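Local coordinates for protein carbohydrate kinase, pfkB family (PDB 3KTN) that probably phosphorylates 2-keto-3-deoxygluconate, as a metal-binding carbohydrate kinase of the pfkB (ribokinase-like) family, at residues Glu10-Pro18 / Gln28-Val38; Arg108-Ala118 / Ile138-Ala149. All blocks are in the same frame, centred on the assembly; numbering follows the deposited sequence.

Interaction 1 (Glu10-Pro18 / Gln28-Val38)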
loop_
_atom_site.group_PDB
_atom_site.type_symbol
_atom_site.label_atom_id
_atom_site.label_comp_id
_atom_site.label_asym_id
_atom_site.label_seq_id
_atom_site.Cartn_x
_atom_site.Cartn_y
_atom_site.Cartn_z
ATOM N N GLU A 10 7.838 -17.717 -24.022
ATOM C CA GLU A 10 8.575 -17.087 -22.944
ATOM C C GLU A 10 7.729 -16.517 -21.804
ATOM O O GLU A 10 6.627 -16.009 -22.019
ATOM C CB GLU A 10 9.404 -15.970 -23.566
ATOM C CG GLU A 10 10.201 -15.108 -22.626
ATOM C CD GLU A 10 10.530 -13.775 -23.275
ATOM O OE1 GLU A 10 11.672 -13.291 -23.127
ATOM O OE2 GLU A 10 9.632 -13.208 -23.936
ATOM N N VAL A 11 8.261 -16.620 -20.590
ATOM C CA VAL A 11 7.620 -16.065 -19.402
ATOM C C VAL A 11 8.506 -14.893 -19.006
ATOM O O VAL A 11 9.725 -15.038 -18.934
ATOM C CB VAL A 11 7.611 -17.038 -18.207
ATOM C CG1 VAL A 11 7.194 -16.289 -16.942
ATOM C CG2 VAL A 11 6.655 -18.190 -18.466
HETATM N N MSE A 12 7.900 -13.738 -18.762
HETATM C CA MSE A 12 8.653 -12.553 -18.348
HETATM C C MSE A 12 8.056 -11.933 -17.086
HETATM O O MSE A 12 6.869 -12.092 -16.800
HETATM C CB MSE A 12 8.637 -11.477 -19.438
HETATM C CG MSE A 12 9.623 -11.672 -20.577
HETATM SE SE MSE A 12 9.785 -10.028 -21.603
HETATM C CE MSE A 12 11.323 -9.263 -20.731
ATOM N N LEU A 13 8.896 -11.214 -16.354
ATOM C CA LEU A 13 8.470 -10.507 -15.157
ATOM C C LEU A 13 8.129 -9.093 -15.600
ATOM O O LEU A 13 8.909 -8.474 -16.313
ATOM C CB LEU A 13 9.612 -10.404 -14.143
ATOM C CG LEU A 13 9.968 -11.501 -13.143
ATOM C CD1 LEU A 13 9.740 -12.862 -13.725
ATOM C CD2 LEU A 13 11.423 -11.315 -12.723
ATOM N N ARG A 14 6.966 -8.590 -15.195
ATOM C CA ARG A 14 6.597 -7.217 -15.511
ATOM C C ARG A 14 6.513 -6.459 -14.196
ATOM O O ARG A 14 5.848 -6.902 -13.260
ATOM C CB ARG A 14 5.246 -7.124 -16.223
ATOM C CG ARG A 14 4.783 -5.671 -16.365
ATOM C CD ARG A 14 3.420 -5.537 -17.040
ATOM N NE ARG A 14 2.794 -4.261 -16.701
ATOM C CZ ARG A 14 1.693 -3.787 -17.276
ATOM N NH1 ARG A 14 1.089 -4.482 -18.231
ATOM N NH2 ARG A 14 1.189 -2.617 -16.893
ATOM N N PHE A 15 7.194 -5.322 -14.128
ATOM C CA PHE A 15 7.188 -4.497 -12.928
ATOM C C PHE A 15 6.438 -3.212 -13.259
ATOM O O PHE A 15 6.771 -2.522 -14.214
ATOM C CB PHE A 15 8.620 -4.169 -12.502
ATOM C CG PHE A 15 9.414 -5.368 -12.077
ATOM C CD1 PHE A 15 9.122 -6.027 -10.885
ATOM C CD2 PHE A 15 10.458 -5.839 -12.866
ATOM C CE1 PHE A 15 9.863 -7.136 -10.480
ATOM C CE2 PHE A 15 11.206 -6.949 -12.469
ATOM C CZ PHE A 15 10.905 -7.598 -11.272
ATOM N N THR A 16 5.434 -2.884 -12.461
ATOM C CA THR A 16 4.649 -1.691 -12.726
ATOM C C THR A 16 4.403 -0.889 -11.464
ATOM O O THR A 16 3.967 -1.440 -10.444
ATOM C CB THR A 16 3.265 -2.062 -13.297
ATOM O OG1 THR A 16 3.427 -3.014 -14.353
ATOM C CG2 THR A 16 2.522 -0.808 -13.826
ATOM N N PRO A 17 4.699 0.417 -11.500
ATOM C CA PRO A 17 4.458 1.240 -10.308
ATOM C C PRO A 17 2.931 1.393 -10.239
ATOM O O PRO A 17 2.247 1.285 -11.255
ATOM C CB PRO A 17 5.140 2.569 -10.648
ATOM C CG PRO A 17 6.171 2.200 -11.697
ATOM C CD PRO A 17 5.454 1.164 -12.524
ATOM N N PRO A 18 2.374 1.635 -9.051
ATOM C CA PRO A 18 0.914 1.774 -9.023
ATOM C C PRO A 18 0.381 3.053 -9.694
ATOM O O PRO A 18 1.139 3.988 -9.994
ATOM C CB PRO A 18 0.583 1.707 -7.524
ATOM C CG PRO A 18 1.838 2.170 -6.854
ATOM C CD PRO A 18 2.945 1.588 -7.692
ATOM N N GLN A 28 7.652 1.745 -4.980
ATOM C CA GLN A 28 6.602 0.731 -5.015
ATOM C C GLN A 28 6.363 0.122 -6.393
ATOM O O GLN A 28 6.391 0.813 -7.411
ATOM C CB GLN A 28 5.270 1.317 -4.523
ATOM C CG GLN A 28 5.297 1.992 -3.173
ATOM C CD GLN A 28 3.935 2.562 -2.808
ATOM O OE1 GLN A 28 2.983 1.810 -2.586
ATOM N NE2 GLN A 28 3.830 3.891 -2.757
ATOM N N LEU A 29 6.085 -1.177 -6.411
ATOM C CA LEU A 29 5.818 -1.883 -7.660
ATOM C C LEU A 29 4.906 -3.069 -7.423
ATOM O O LEU A 29 4.784 -3.561 -6.303
ATOM C CB LEU A 29 7.111 -2.438 -8.270
ATOM C CG LEU A 29 8.291 -1.559 -8.696
ATOM C CD1 LEU A 29 9.493 -2.471 -8.915
ATOM C CD2 LEU A 29 7.968 -0.775 -9.975
ATOM N N ARG A 30 4.249 -3.498 -8.490
ATOM C CA ARG A 30 3.446 -4.706 -8.473
ATOM C C ARG A 30 4.156 -5.495 -9.574
ATOM O O ARG A 30 4.431 -4.955 -10.647
ATOM C CB ARG A 30 1.990 -4.471 -8.881
ATOM C CG ARG A 30 1.074 -3.948 -7.774
ATOM C CD ARG A 30 -0.426 -4.104 -8.150
ATOM N NE ARG A 30 -0.857 -3.216 -9.230
ATOM C CZ ARG A 30 -1.230 -1.945 -9.063
ATOM N NH1 ARG A 30 -1.229 -1.388 -7.853
ATOM N NH2 ARG A 30 -1.615 -1.226 -10.107
HETATM N N MSE A 31 4.490 -6.747 -9.301
HETATM C CA MSE A 31 5.151 -7.585 -10.293
HETATM C C MSE A 31 4.197 -8.675 -10.755
HETATM O O MSE A 31 3.390 -9.170 -9.978
HETATM C CB MSE A 31 6.395 -8.245 -9.694
HETATM C CG MSE A 31 7.040 -9.289 -10.606
HETATM SE SE MSE A 31 8.411 -10.362 -9.708
HETATM C CE MSE A 31 7.294 -11.797 -9.052
ATOM N N ASN A 32 4.280 -9.045 -12.025
ATOM C CA ASN A 32 3.440 -10.117 -12.529
ATOM C C ASN A 32 4.215 -10.944 -13.540
ATOM O O ASN A 32 5.206 -10.476 -14.107
ATOM C CB ASN A 32 2.162 -9.562 -13.174
ATOM C CG ASN A 32 1.290 -8.812 -12.178
ATOM O OD1 ASN A 32 1.427 -7.599 -12.000
ATOM N ND2 ASN A 32 0.413 -9.539 -11.496
ATOM N N PHE A 33 3.770 -12.179 -13.743
ATOM C CA PHE A 33 4.395 -13.070 -14.712
ATOM C C PHE A 33 3.532 -12.979 -15.951
ATOM O O PHE A 33 2.358 -13.332 -15.927
ATOM C CB PHE A 33 4.434 -14.501 -14.177
ATOM C CG PHE A 33 5.436 -14.697 -13.078
ATOM C CD1 PHE A 33 6.764 -14.981 -13.373
ATOM C CD2 PHE A 33 5.064 -14.545 -11.745
ATOM C CE1 PHE A 33 7.710 -15.111 -12.354
ATOM C CE2 PHE A 33 6.000 -14.672 -10.719
ATOM C CZ PHE A 33 7.324 -14.955 -11.024
ATOM N N VAL A 34 4.119 -12.467 -17.026
ATOM C CA VAL A 34 3.411 -12.299 -18.275
ATOM C C VAL A 34 4.261 -12.846 -19.426
ATOM O O VAL A 34 5.313 -13.462 -19.206
ATOM C CB VAL A 34 3.092 -10.790 -18.518
ATOM C CG1 VAL A 34 2.235 -10.244 -17.370
ATOM C CG2 VAL A 34 4.386 -9.990 -18.609
ATOM N N GLY A 35 3.789 -12.609 -20.645
ATOM C CA GLY A 35 4.460 -13.065 -21.845
ATOM C C GLY A 35 3.377 -13.424 -22.845
ATOM O O GLY A 35 2.256 -13.738 -22.438
ATOM N N THR A 36 3.688 -13.364 -24.140
ATOM C CA THR A 36 2.705 -13.701 -25.175
ATOM C C THR A 36 2.021 -15.038 -24.900
ATOM O O THR A 36 0.796 -15.117 -24.901
ATOM C CB THR A 36 3.360 -13.755 -26.578
ATOM O OG1 THR A 36 3.650 -12.423 -27.008
ATOM C CG2 THR A 36 2.429 -14.419 -27.601
ATOM N N GLY A 37 2.810 -16.078 -24.653
ATOM C CA GLY A 37 2.243 -17.390 -24.375
ATOM C C GLY A 37 1.418 -17.437 -23.095
ATOM O O GLY A 37 0.418 -18.152 -23.014
ATOM N N VAL A 38 1.831 -16.679 -22.086
ATOM C CA VAL A 38 1.103 -16.647 -20.819
ATOM C C VAL A 38 -0.232 -15.942 -21.010
ATOM O O VAL A 38 -1.276 -16.460 -20.606
ATOM C CB VAL A 38 1.925 -15.922 -19.725
ATOM C CG1 VAL A 38 1.182 -15.948 -18.388
ATOM C CG2 VAL A 38 3.285 -16.593 -19.591
HETATM O O HOH W 1 5.747 -15.776 -24.706
HETATM O O HOH W 2 6.688 -13.204 -24.637
HETATM O O HOH W 3 3.142 -5.750 -13.226
#
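Strands 12-16 and 28-34 run antiparallel, their short axes 4.6 Å apart at 154°, and the pairs Met12-Val34, Arg14-Asn32 and Thr16-Arg30 each exchange two backbone hydrogen bonds. On one face of the sheet, Leu13, Phe15, Met31 and Phe33 form an apolar row suited to burial. Met31, present as selenomethionine, lies alongside Phe15: with CG anti to the backbone N (chi1 172°) and a bend at chi3, its SE atom comes 3.6 Å from Phe15 CE1, an oblique Met-aromatic contact, while also meeting Leu13 CG. Leu13 turns CD1 onto CE1 of Phe33. At the edge of that ring, Val11 CG1 lies 3.8 Å from Phe33 CD1. Arg14 takes the other face. Its CB rests on Val34 CG2 at 3.8 Å, and the extended chain carries the guanidinium to where Thr16 OG1 accepts from Arg14 NE in its plane (2.7 Å); NH1 and NH2 form salt bridges with Asp316 and Asp274, so all three guanidinium nitrogens are engaged. At the strand end, Gly35 has backbone angles suited to glycine and packs its CA 3.7 Å from Glu10 O; it is the N-cap of helix 36-46, where waters relay Glu10 O to Gly37 N and Glu10 OE2 to Thr36 N. Phe15 stacks on Phe15 of a second subunit, and Leu29 continues the sheet into that chain. This is the beta hairpin of the small lid sheet of ribokinase-like kinases, with Arg14 reaching toward the magnesium site of Asp274 and Ile276.

Interaction 2 (Arg108-Ala118 / Ile138-Ala149). With SO4 (sulfate ion), chain B.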
loop_
_atom_site.group_PDB
_atom_site.type_symbol
_atom_site.label_atom_id
_atom_site.label_comp_id
_atom_site.label_asym_id
_atom_site.label_seq_id
_atom_site.Cartn_x
_atom_site.Cartn_y
_atom_site.Cartn_z
ATOM N N ARG A 108 16.985 -10.174 -21.640
ATOM C CA ARG A 108 15.998 -11.160 -22.039
ATOM C C ARG A 108 16.605 -12.442 -22.616
ATOM O O ARG A 108 16.091 -13.530 -22.385
ATOM C CB ARG A 108 15.077 -10.512 -23.058
ATOM C CG ARG A 108 13.702 -11.100 -23.158
ATOM C CD ARG A 108 12.833 -10.125 -23.927
ATOM N NE ARG A 108 11.553 -10.703 -24.300
ATOM C CZ ARG A 108 10.666 -10.086 -25.068
ATOM N NH1 ARG A 108 10.928 -8.871 -25.543
ATOM N NH2 ARG A 108 9.521 -10.680 -25.355
ATOM N N HIS A 109 17.711 -12.320 -23.344
ATOM C CA HIS A 109 18.318 -13.494 -23.969
ATOM C C HIS A 109 19.039 -14.479 -23.052
ATOM O O HIS A 109 19.214 -15.638 -23.421
ATOM C CB HIS A 109 19.248 -13.066 -25.115
ATOM C CG HIS A 109 20.426 -12.251 -24.682
ATOM N ND1 HIS A 109 21.524 -12.801 -24.056
ATOM C CD2 HIS A 109 20.688 -10.929 -24.808
ATOM C CE1 HIS A 109 22.414 -11.854 -23.818
ATOM N NE2 HIS A 109 21.931 -10.707 -24.265
ATOM N N GLN A 110 19.444 -14.041 -21.864
ATOM C CA GLN A 110 20.129 -14.934 -20.932
ATOM C C GLN A 110 19.141 -15.653 -20.008
ATOM O O GLN A 110 19.532 -16.205 -18.984
ATOM C CB GLN A 110 21.125 -14.153 -20.073
ATOM C CG GLN A 110 22.104 -13.285 -20.844
ATOM C CD GLN A 110 23.068 -14.093 -21.681
ATOM O OE1 GLN A 110 22.676 -14.737 -22.657
ATOM N NE2 GLN A 110 24.343 -14.066 -21.304
ATOM N N SER A 111 17.865 -15.653 -20.372
ATOM C CA SER A 111 16.844 -16.302 -19.551
ATOM C C SER A 111 16.847 -17.821 -19.694
ATOM O O SER A 111 17.475 -18.376 -20.600
ATOM C CB SER A 111 15.456 -15.781 -19.925
ATOM O OG SER A 111 15.100 -16.176 -21.243
ATOM N N ALA A 112 16.135 -18.479 -18.784
ATOM C CA ALA A 112 16.006 -19.927 -18.790
ATOM C C ALA A 112 15.449 -20.396 -20.136
ATOM O O ALA A 112 15.864 -21.425 -20.669
ATOM C CB ALA A 112 15.082 -20.366 -17.669
ATOM N N PHE A 113 14.502 -19.642 -20.683
ATOM C CA PHE A 113 13.909 -19.999 -21.964
ATOM C C PHE A 113 14.890 -19.725 -23.105
ATOM O O PHE A 113 15.003 -20.517 -24.036
ATOM C CB PHE A 113 12.631 -19.201 -22.197
ATOM C CG PHE A 113 11.991 -19.451 -23.534
ATOM C CD1 PHE A 113 11.479 -20.704 -23.852
ATOM C CD2 PHE A 113 11.854 -18.418 -24.456
ATOM C CE1 PHE A 113 10.832 -20.923 -25.075
ATOM C CE2 PHE A 113 11.210 -18.626 -25.681
ATOM C CZ PHE A 113 10.696 -19.879 -25.988
ATOM N N GLY A 114 15.597 -18.607 -23.012
ATOM C CA GLY A 114 16.549 -18.235 -24.040
ATOM C C GLY A 114 17.748 -19.155 -24.216
ATOM O O GLY A 114 18.329 -19.202 -25.304
ATOM N N ILE A 115 18.131 -19.877 -23.165
ATOM C CA ILE A 115 19.279 -20.774 -23.245
ATOM C C ILE A 115 18.892 -22.237 -23.440
ATOM O O ILE A 115 19.752 -23.116 -23.446
ATOM C CB ILE A 115 20.168 -20.684 -21.982
ATOM C CG1 ILE A 115 19.450 -21.299 -20.782
ATOM C CG2 ILE A 115 20.518 -19.237 -21.693
ATOM C CD1 ILE A 115 20.356 -21.514 -19.589
ATOM N N SER A 116 17.602 -22.506 -23.589
ATOM C CA SER A 116 17.153 -23.874 -23.782
ATOM C C SER A 116 17.041 -24.196 -25.272
ATOM O O SER A 116 16.721 -23.329 -26.087
ATOM C CB SER A 116 15.808 -24.089 -23.093
ATOM O OG SER A 116 14.814 -23.264 -23.669
ATOM N N GLU A 117 17.309 -25.450 -25.622
ATOM C CA GLU A 117 17.251 -25.885 -27.011
ATOM C C GLU A 117 16.261 -27.020 -27.216
ATOM O O GLU A 117 15.779 -27.623 -26.257
ATOM C CB GLU A 117 18.647 -26.302 -27.479
ATOM C CG GLU A 117 19.463 -27.006 -26.408
ATOM C CD GLU A 117 20.930 -27.129 -26.774
ATOM O OE1 GLU A 117 21.722 -27.563 -25.907
ATOM O OE2 GLU A 117 21.291 -26.793 -27.926
ATOM N N ALA A 118 15.964 -27.303 -28.479
ATOM C CA ALA A 118 15.018 -28.349 -28.837
ATOM C C ALA A 118 15.233 -29.659 -28.090
ATOM O O ALA A 118 14.268 -30.325 -27.715
ATOM C CB ALA A 118 15.065 -28.593 -30.337
ATOM N N ILE A 138 8.139 -14.561 -30.634
ATOM C CA ILE A 138 9.353 -14.190 -29.909
ATOM C C ILE A 138 10.400 -15.309 -29.979
ATOM O O ILE A 138 11.599 -15.042 -30.031
ATOM C CB ILE A 138 9.041 -13.833 -28.416
ATOM C CG1 ILE A 138 10.326 -13.410 -27.697
ATOM C CG2 ILE A 138 8.411 -15.013 -27.699
ATOM C CD1 ILE A 138 10.961 -12.146 -28.259
ATOM N N SER A 139 9.939 -16.556 -29.991
ATOM C CA SER A 139 10.831 -17.713 -30.071
ATOM C C SER A 139 11.782 -17.617 -31.262
ATOM O O SER A 139 12.945 -18.009 -31.169
ATOM C CB SER A 139 10.025 -19.001 -30.218
ATOM O OG SER A 139 9.008 -19.076 -29.244
ATOM N N LEU A 140 11.281 -17.101 -32.380
ATOM C CA LEU A 140 12.098 -16.983 -33.587
ATOM C C LEU A 140 13.194 -15.929 -33.546
ATOM O O LEU A 140 14.173 -16.029 -34.290
ATOM C CB LEU A 140 11.213 -16.716 -34.807
ATOM C CG LEU A 140 10.331 -17.866 -35.284
ATOM C CD1 LEU A 140 9.590 -17.439 -36.541
ATOM C CD2 LEU A 140 11.191 -19.086 -35.574
ATOM N N SER A 141 13.047 -14.927 -32.683
ATOM C CA SER A 141 14.034 -13.856 -32.612
ATOM C C SER A 141 14.852 -13.778 -31.326
ATOM O O SER A 141 15.914 -13.155 -31.312
ATOM C CB SER A 141 13.343 -12.510 -32.833
ATOM O OG SER A 141 12.447 -12.218 -31.770
ATOM N N LEU A 142 14.375 -14.398 -30.251
ATOM C CA LEU A 142 15.098 -14.324 -28.983
ATOM C C LEU A 142 16.539 -14.823 -29.112
ATOM O O LEU A 142 17.481 -14.042 -28.978
ATOM C CB LEU A 142 14.346 -15.092 -27.891
ATOM C CG LEU A 142 14.818 -14.796 -26.461
ATOM C CD1 LEU A 142 14.816 -13.289 -26.219
ATOM C CD2 LEU A 142 13.920 -15.505 -25.459
ATOM N N THR A 143 16.717 -16.117 -29.360
ATOM C CA THR A 143 18.060 -16.670 -29.537
ATOM C C THR A 143 18.023 -17.756 -30.599
ATOM O O THR A 143 16.952 -18.252 -30.965
ATOM C CB THR A 143 18.621 -17.312 -28.239
ATOM O OG1 THR A 143 17.842 -18.468 -27.902
ATOM C CG2 THR A 143 18.608 -16.316 -27.085
ATOM N N GLU A 144 19.196 -18.136 -31.088
ATOM C CA GLU A 144 19.280 -19.182 -32.094
ATOM C C GLU A 144 18.705 -20.464 -31.508
ATOM O O GLU A 144 18.053 -21.238 -32.210
ATOM C CB GLU A 144 20.736 -19.407 -32.516
ATOM C CG GLU A 144 20.902 -20.514 -33.556
ATOM C CD GLU A 144 22.353 -20.758 -33.936
ATOM O OE1 GLU A 144 22.980 -19.851 -34.525
ATOM O OE2 GLU A 144 22.866 -21.860 -33.641
ATOM N N LYS A 145 18.931 -20.684 -30.215
ATOM C CA LYS A 145 18.419 -21.890 -29.566
ATOM C C LYS A 145 16.896 -21.939 -29.483
ATOM O O LYS A 145 16.303 -22.990 -29.715
ATOM C CB LYS A 145 19.014 -22.043 -28.165
ATOM C CG LYS A 145 20.505 -22.353 -28.164
ATOM C CD LYS A 145 21.004 -22.692 -26.771
ATOM C CE LYS A 145 22.509 -22.894 -26.759
ATOM N NZ LYS A 145 23.013 -23.188 -25.386
ATOM N N THR A 146 16.259 -20.818 -29.149
ATOM C CA THR A 146 14.800 -20.804 -29.068
ATOM C C THR A 146 14.236 -20.868 -30.486
ATOM O O THR A 146 13.163 -21.430 -30.719
ATOM C CB THR A 146 14.259 -19.531 -28.346
ATOM O OG1 THR A 146 14.670 -18.350 -29.046
ATOM C CG2 THR A 146 14.786 -19.464 -26.915
ATOM N N ARG A 147 14.965 -20.289 -31.436
ATOM C CA ARG A 147 14.526 -20.306 -32.828
ATOM C C ARG A 147 14.559 -21.736 -33.373
ATOM O O ARG A 147 13.586 -22.204 -33.970
ATOM C CB ARG A 147 15.411 -19.397 -33.689
ATOM C CG ARG A 147 15.126 -19.518 -35.188
ATOM C CD ARG A 147 15.760 -18.389 -35.988
ATOM N NE ARG A 147 17.182 -18.236 -35.698
ATOM C CZ ARG A 147 17.697 -17.237 -34.987
ATOM N NH1 ARG A 147 16.904 -16.293 -34.492
ATOM N NH2 ARG A 147 19.004 -17.185 -34.766
ATOM N N ASP A 148 15.672 -22.432 -33.156
ATOM C CA ASP A 148 15.802 -23.808 -33.631
ATOM C C ASP A 148 14.754 -24.706 -32.991
ATOM O O ASP A 148 14.243 -25.630 -33.626
ATOM C CB ASP A 148 17.199 -24.364 -33.328
ATOM C CG ASP A 148 18.301 -23.598 -34.040
ATOM O OD1 ASP A 148 18.057 -23.099 -35.160
ATOM O OD2 ASP A 148 19.419 -23.507 -33.485
ATOM N N ALA A 149 14.432 -24.438 -31.729
ATOM C CA ALA A 149 13.431 -25.233 -31.027
ATOM C C ALA A 149 12.046 -24.969 -31.601
ATOM O O ALA A 149 11.256 -25.894 -31.787
ATOM C CB ALA A 149 13.451 -24.915 -29.533
HETATM S S SO4 B . 7.598 -8.175 -27.061
HETATM O O1 SO4 B . 8.018 -7.462 -28.282
HETATM O O2 SO4 B . 6.134 -8.116 -26.937
HETATM O O3 SO4 B . 8.027 -9.582 -27.135
HETATM O O4 SO4 B . 8.240 -7.536 -25.900
#
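The loop that follows lid strand 101-105 settles here on the two consecutive helices 138-142 and 144-159 of the large alpha/beta domain. Leu142 wedges into it, CD1 against Arg108 CG and CD2 3.7 Å from Phe113 CD2. Phe113, its CG anti to the backbone N (chi1 177°), extends its ring to Thr146, whose CG2 sits over one face, a CH-pi contact 4.1 Å from the centroid. Ser139 OG lies at that ring's edge while hydrogen-bonded to Cys136 O. Thr143 is the N-cap of helix 144-159 and suits the place doubly: OG1 accepts from Thr146 N and donates to Gly114 O (2.7 Å), lying on a lone pair in the carbonyl plane, so the helix start is pinned to the loop. Gly114, with no side chain, lets the loop pass close, its CA 3.6 Å from Thr146 CG2; Ser111 OG accepts from Gly114 N in an ST motif. Farther along, the small Ala118 and Ala149 bring their CB atoms within 4.1 Å. Lys145 lays its aliphatic chain along the loop, CB 3.4 Å from Ser116 O. Arg108, extended throughout, covers Ile138 CD1 with one guanidinium face; at its edge NH2 bonds O3 (2.6 Å) and NH1 bonds O4 (3.0 Å) of a sulfate, probably from the crystallisation liquor, that Arg171 also binds.

Both contacts flank the junction between the lid and the large domain. Interaction 1 is mostly buried and built on regular backbone pairing within the lid hairpin; interaction 2 is only partly buried and relies on side chains fitting a loop to helix starts, with a single hydrogen bond between its two segments. They meet directly: Glu10 OE1 forms a salt bridge with Arg108 NE at 2.8 Å, Met12 packs on Arg108, and Glu10 CB touches the Phe113 ring. Arg108 thus ties the two together. Their share in the assembly differs as well: 10-18/28-38 lies at the interface with the second subunit, whereas 108-118/138-149 touches that chain through His109 and Gln110 at its margin.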